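Long-range contacts in LacI family transcription regulator (Bifidobacterium animalis subsp. lactis, PDB 4O5A), which probably regulates transcription as a dimeric LacI-family DNA-binding protein whose periplasmic-binding-protein-like domain would sense a small effector molecule: residues Glu247-Ala252 with Pro276-Ile281; Asn257-Leu262 with Ser287-Ala292. All blocks are in the same frame, centred on the assembly; numbering follows the deposited sequence. Where two conformers were deposited one is given.

Contact 1 (Glu247-Ala252 with Pro276-Ile281); sequences EPRPTA and PEDLSI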
loop_
_atom_site.group_PDB
_atom_site.type_symbol
_atom_site.label_atom_id
_atom_site.label_comp_id
_atom_site.label_asym_id
_atom_site.label_seq_id
_atom_site.Cartn_x
_atom_site.Cartn_y
_atom_site.Cartn_z
ATOM N N GLU A 247 7.184 -0.791 34.812
ATOM C CA GLU A 247 6.735 -1.949 35.595
ATOM C C GLU A 247 5.335 -1.738 36.188
ATOM O O GLU A 247 5.020 -0.644 36.658
ATOM C CB GLU A 247 7.735 -2.257 36.721
ATOM N N PRO A 248 4.483 -2.780 36.155
ATOM C CA PRO A 248 4.720 -4.102 35.552
ATOM C C PRO A 248 4.606 -4.099 34.017
ATOM O O PRO A 248 3.614 -3.616 33.469
ATOM C CB PRO A 248 3.603 -4.960 36.152
ATOM C CG PRO A 248 2.481 -3.986 36.387
ATOM C CD PRO A 248 3.156 -2.699 36.801
ATOM N N ARG A 249 5.621 -4.646 33.350
ATOM C CA ARG A 249 5.706 -4.691 31.884
ATOM C C ARG A 249 4.586 -5.551 31.290
ATOM O O ARG A 249 4.396 -6.691 31.732
ATOM C CB ARG A 249 7.066 -5.298 31.515
ATOM C CG ARG A 249 7.391 -5.410 30.032
ATOM C CD ARG A 249 8.854 -5.821 29.810
ATOM N NE ARG A 249 9.063 -7.271 29.758
ATOM C CZ ARG A 249 10.253 -7.863 29.863
ATOM N NH1 ARG A 249 11.350 -7.135 30.039
ATOM N NH2 ARG A 249 10.352 -9.186 29.801
ATOM N N PRO A 250 3.848 -5.026 30.290
ATOM C CA PRO A 250 2.835 -5.887 29.668
ATOM C C PRO A 250 3.479 -7.101 29.001
ATOM O O PRO A 250 4.619 -7.010 28.524
ATOM C CB PRO A 250 2.191 -4.980 28.611
ATOM C CG PRO A 250 3.240 -3.928 28.315
ATOM C CD PRO A 250 3.909 -3.695 29.648
ATOM N N THR A 251 2.760 -8.221 28.973
ATOM C CA THR A 251 3.265 -9.424 28.316
ATOM C C THR A 251 2.748 -9.558 26.881
ATOM O O THR A 251 3.158 -10.458 26.148
ATOM C CB THR A 251 2.945 -10.709 29.128
ATOM O OG1 THR A 251 1.533 -10.796 29.386
ATOM C CG2 THR A 251 3.699 -10.720 30.450
ATOM N N ALA A 252 1.818 -8.694 26.490
ATOM C CA ALA A 252 1.342 -8.679 25.117
ATOM C C ALA A 252 0.972 -7.256 24.739
ATOM O O ALA A 252 0.470 -6.496 25.573
ATOM C CB ALA A 252 0.128 -9.627 24.952
ATOM N N PRO A 276 8.115 -14.690 20.829
ATOM C CA PRO A 276 7.030 -14.386 21.764
ATOM C C PRO A 276 7.319 -14.800 23.212
ATOM O O PRO A 276 6.423 -14.661 24.047
ATOM C CB PRO A 276 5.904 -15.266 21.234
ATOM C CG PRO A 276 6.649 -16.528 20.839
ATOM C CD PRO A 276 7.993 -16.064 20.299
ATOM N N GLU A 277 8.513 -15.312 23.506
ATOM C CA GLU A 277 8.774 -15.866 24.850
ATOM C C GLU A 277 8.552 -14.881 26.005
ATOM O O GLU A 277 8.059 -15.264 27.076
ATOM C CB GLU A 277 10.180 -16.471 24.934
ATOM C CG GLU A 277 10.368 -17.712 24.080
ATOM C CD GLU A 277 10.798 -17.399 22.660
ATOM O OE1 GLU A 277 10.669 -16.226 22.222
ATOM O OE2 GLU A 277 11.273 -18.335 21.977
ATOM N N ASP A 278 8.929 -13.624 25.794
ATOM C CA ASP A 278 8.797 -12.601 26.828
ATOM C C ASP A 278 7.648 -11.646 26.513
ATOM O O ASP A 278 7.090 -11.032 27.415
ATOM C CB ASP A 278 10.103 -11.798 26.977
ATOM C CG ASP A 278 11.282 -12.651 27.431
ATOM O OD1 ASP A 278 11.086 -13.559 28.265
ATOM O OD2 ASP A 278 12.422 -12.395 26.962
ATOM N N LEU A 279 7.302 -11.530 25.231
ATOM C CA LEU A 279 6.319 -10.558 24.757
ATOM C C LEU A 279 5.558 -11.080 23.540
ATOM O O LEU A 279 6.172 -11.423 22.531
ATOM C CB LEU A 279 7.012 -9.232 24.382
ATOM C CG LEU A 279 6.127 -8.186 23.692
ATOM C CD1 LEU A 279 5.136 -7.569 24.675
ATOM C CD2 LEU A 279 6.987 -7.090 23.042
ATOM N N SER A 280 4.231 -11.149 23.634
ATOM C CA SER A 280 3.408 -11.477 22.471
ATOM C C SER A 280 2.988 -10.205 21.757
ATOM O O SER A 280 2.755 -9.179 22.399
ATOM C CB SER A 280 2.151 -12.261 22.890
ATOM O OG SER A 280 2.466 -13.603 23.205
ATOM N N ILE A 281 2.878 -10.281 20.429
ATOM C CA ILE A 281 2.508 -9.130 19.602
ATOM C C ILE A 281 1.409 -9.512 18.617
ATOM O O ILE A 281 1.464 -10.569 17.993
ATOM C CB ILE A 281 3.731 -8.580 18.819
ATOM C CG1 ILE A 281 4.713 -7.924 19.792
ATOM C CG2 ILE A 281 3.302 -7.553 17.772
ATOM C CD1 ILE A 281 6.003 -7.475 19.133
HETATM O O HOH W 1 7.804 -10.953 30.086
HETATM O O HOH W 2 7.052 -8.193 28.087
HETATM O O HOH W 3 4.821 -13.008 27.599
#
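Ala252 and Ser280 form a parallel beta bridge where strands 252-255 and 280-284 begin side by side, their CA atoms 4.4 Å apart. One strong backbone bond starts the pairing: Ser280 N gives its hydrogen to Thr251 O over 2.8 Å in an almost straight line (172°). A CA-H...O contact follows one step later, Ala252 CA lying 3.1 Å from Ser280 O. The side chains of the bridged pair stand on the same face of the sheet, with Ala252 CB and Ser280 CB touching at 3.9 Å, while the hydroxyl of Ser280 is engaged by Ala341 N and that of Thr251 by His191. Leu279 dips back toward the partner loop: with CG anti to the backbone N (chi1 172°), its CD1 methyl packs 3.8 Å from Thr251 O. Ahead of the bridge in the chain, water takes over from direct contact. The Arg249 chain runs straight as far as CD and then bends at chi3, bringing NH2 only to within 3.9 Å of Asp278 CB, and the Asp278 carboxylate is instead salt-bridged to Arg274. One water accepts from Arg249 NE at 2.8 Å and donates to both Pro250 O and Asp278 O; another, in the guanidinium plane at its edge, joins NH2 to the same Asp278 carbonyl. Two waters thus donate to one backbone oxygen, and a third approaches it weakly, linking the segments ahead of the strand pairing. This is how neighbouring parallel strands begin in an alpha/beta domain of the periplasmic-binding-protein type, each entering the sheet from a loop that follows a helix.

Contact 2 (Asn257-Leu262 with Ser287-Ala292); sequences NDVMAL and SFMNVA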
loop_
_atom_site.group_PDB
_atom_site.type_symbol
_atom_site.label_atom_id
_atom_site.label_comp_id
_atom_site.label_asym_id
_atom_site.label_seq_id
_atom_site.Cartn_x
_atom_site.Cartn_y
_atom_site.Cartn_z
ATOM N N ASN A 257 -1.764 -0.963 13.668
ATOM C CA ASN A 257 -1.405 -1.288 12.290
ATOM C C ASN A 257 -0.186 -2.178 12.185
ATOM O O ASN A 257 0.521 -2.389 13.168
ATOM C CB ASN A 257 -1.281 -0.049 11.390
ATOM C CG ASN A 257 -0.042 0.801 11.689
ATOM O OD1 ASN A 257 0.833 0.410 12.447
ATOM N ND2 ASN A 257 0.023 1.975 11.067
ATOM N N ASP A 258 0.053 -2.683 10.983
ATOM C CA ASP A 258 1.160 -3.606 10.767
ATOM C C ASP A 258 2.548 -2.989 10.951
ATOM O O ASP A 258 3.421 -3.612 11.552
ATOM C CB ASP A 258 1.044 -4.283 9.385
ATOM C CG ASP A 258 0.898 -3.297 8.224
ATOM O OD1 ASP A 258 0.952 -2.055 8.402
ATOM O OD2 ASP A 258 0.727 -3.792 7.090
ATOM N N VAL A 259 2.758 -1.777 10.440
ATOM C CA VAL A 259 4.072 -1.132 10.512
ATOM C C VAL A 259 4.497 -0.886 11.956
ATOM O O VAL A 259 5.670 -1.027 12.314
ATOM C CB VAL A 259 4.113 0.196 9.715
ATOM C CG1 VAL A 259 4.005 -0.068 8.240
ATOM C CG2 VAL A 259 3.009 1.113 10.155
HETATM N N MSE A 260 3.541 -0.523 12.808
HETATM C CA MSE A 260 3.906 -0.314 14.213
HETATM C C MSE A 260 4.174 -1.631 14.951
HETATM O O MSE A 260 5.028 -1.677 15.842
HETATM C CB MSE A 260 2.863 0.533 14.958
HETATM C CG MSE A 260 2.757 1.943 14.388
HETATM SE SE MSE A 260 1.851 3.173 15.592
HETATM C CE MSE A 260 0.125 2.325 15.652
ATOM N N ALA A 261 3.447 -2.692 14.591
ATOM C CA ALA A 261 3.704 -4.010 15.172
ATOM C C ALA A 261 5.121 -4.463 14.824
ATOM O O ALA A 261 5.863 -4.955 15.682
ATOM C CB ALA A 261 2.653 -5.053 14.718
ATOM N N LEU A 262 5.506 -4.261 13.571
ATOM C CA LEU A 262 6.872 -4.584 13.161
ATOM C C LEU A 262 7.902 -3.720 13.896
ATOM O O LEU A 262 8.908 -4.228 14.394
ATOM C CB LEU A 262 7.028 -4.429 11.639
ATOM C CG LEU A 262 8.443 -4.698 11.126
ATOM C CD1 LEU A 262 8.795 -6.154 11.379
ATOM C CD2 LEU A 262 8.492 -4.405 9.638
ATOM N N SER A 287 -0.955 -7.959 6.413
ATOM C CA SER A 287 -0.331 -7.711 5.129
ATOM C C SER A 287 0.853 -8.642 5.030
ATOM O O SER A 287 1.165 -9.327 5.993
ATOM C CB SER A 287 0.146 -6.262 5.001
ATOM O OG SER A 287 1.281 -6.034 5.808
ATOM N N PHE A 288 1.492 -8.654 3.868
ATOM C CA PHE A 288 2.687 -9.463 3.631
ATOM C C PHE A 288 3.797 -9.145 4.627
ATOM O O PHE A 288 4.657 -9.986 4.901
ATOM C CB PHE A 288 3.202 -9.234 2.218
ATOM C CG PHE A 288 2.572 -10.118 1.181
ATOM C CD1 PHE A 288 2.027 -11.350 1.526
ATOM C CD2 PHE A 288 2.532 -9.720 -0.146
ATOM C CE1 PHE A 288 1.454 -12.168 0.563
ATOM C CE2 PHE A 288 1.954 -10.531 -1.118
ATOM C CZ PHE A 288 1.413 -11.755 -0.761
HETATM N N MSE A 289 3.776 -7.934 5.176
HETATM C CA MSE A 289 4.782 -7.504 6.134
HETATM C C MSE A 289 4.789 -8.414 7.364
HETATM O O MSE A 289 5.844 -8.759 7.898
HETATM C CB MSE A 289 4.459 -6.073 6.552
HETATM C CG MSE A 289 5.476 -5.396 7.405
HETATM SE SE MSE A 289 4.726 -3.676 7.951
HETATM C CE MSE A 289 3.993 -3.078 6.257
ATOM N N ASN A 290 3.604 -8.796 7.814
ATOM C CA ASN A 290 3.475 -9.674 8.971
ATOM C C ASN A 290 4.034 -11.070 8.717
ATOM O O ASN A 290 4.550 -11.710 9.642
ATOM C CB ASN A 290 2.015 -9.742 9.437
ATOM C CG ASN A 290 1.566 -8.454 10.100
ATOM O OD1 ASN A 290 2.379 -7.731 10.705
ATOM N ND2 ASN A 290 0.279 -8.140 9.972
ATOM N N VAL A 291 3.935 -11.535 7.475
ATOM C CA VAL A 291 4.418 -12.856 7.094
ATOM C C VAL A 291 5.944 -12.855 7.048
ATOM O O VAL A 291 6.592 -13.871 7.301
ATOM C CB VAL A 291 3.831 -13.255 5.735
ATOM C CG1 VAL A 291 4.448 -14.537 5.206
ATOM C CG2 VAL A 291 2.300 -13.421 5.873
ATOM N N ALA A 292 6.511 -11.696 6.730
ATOM C CA ALA A 292 7.946 -11.562 6.486
ATOM C C ALA A 292 8.740 -11.225 7.733
ATOM O O ALA A 292 9.967 -11.192 7.684
ATOM C CB ALA A 292 8.217 -10.479 5.415
#
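Asp258 and Ser287 make the polar link between the two helix starts: Ser287 OG donates to Asp258 OD2 over a short 2.6 Å, reaching the carboxylate from its anti side and 17° out of its plane. Next to this bond lies Met289, a selenomethionine. Its CG stands anti to the backbone N (chi1 -173°) and the chain runs straight until a bend at chi3, which carries CE over the flat face of the carboxylate, 3.4 Å from Asp258 OD2; the two side chains cross at about a right angle. The same methyl packs 3.6 Å from Val259 CG1, while farther back Met289 CG lies 3.9 Å from Leu262 CD2, so the long side chain spans the groove between the helices. The Asn290 amide comes up to Asp258 CB: its OD1 lies against this carbon, buried and without a hydrogen-bond partner, while ND2 is held by Asp286 OD1.

In the second shell, Ser287 OG also accepts from Met289 N at 3.2 Å as an N-cap, and Asn257 OD1 caps the other helix through Met260 N at 2.9 Å. An alanine in place of Asp258 would probably leave the Ser287 hydroxyl without its acceptor and the Met289 methyl freer to turn. The axes of the short segments 258-262 and 288-292, the latter a weakly bonded helix, run 18° from parallel and approach to 9.7 Å. Toward the sheet, Asp258 touches Ser283 and Ala261 packs on Ile281, both in strand 280-284; beyond helix 288-292 lies the second subunit, where Met289 meets Met289 of that chain and Ala292 O accepts from its Ser266, at the dimer interface.

In the fold
Followed from the N terminus, the chain passes 247-252, then 257-262, 276-281 and 287-292, so the two contacts alternate and their loops cross instead of nesting. Contact 1 closes the loop that holds strand 252-255 and helix 258-271, setting that strand beside strand 280-284. Contact 2 closes the loop running through helix 258-271 and strand 280-284, and sets the first of these against helix 288-292. Their centres lie 18 Å apart, yet they touch directly, Ile281 CG2 reaching Ala261 CB at 4.0 Å. Contact 1 pairs the two strands of a beta-alpha-beta unit at their beginnings, while contact 2 joins the start of its helix to the next helix along the chain, at the strands' far end.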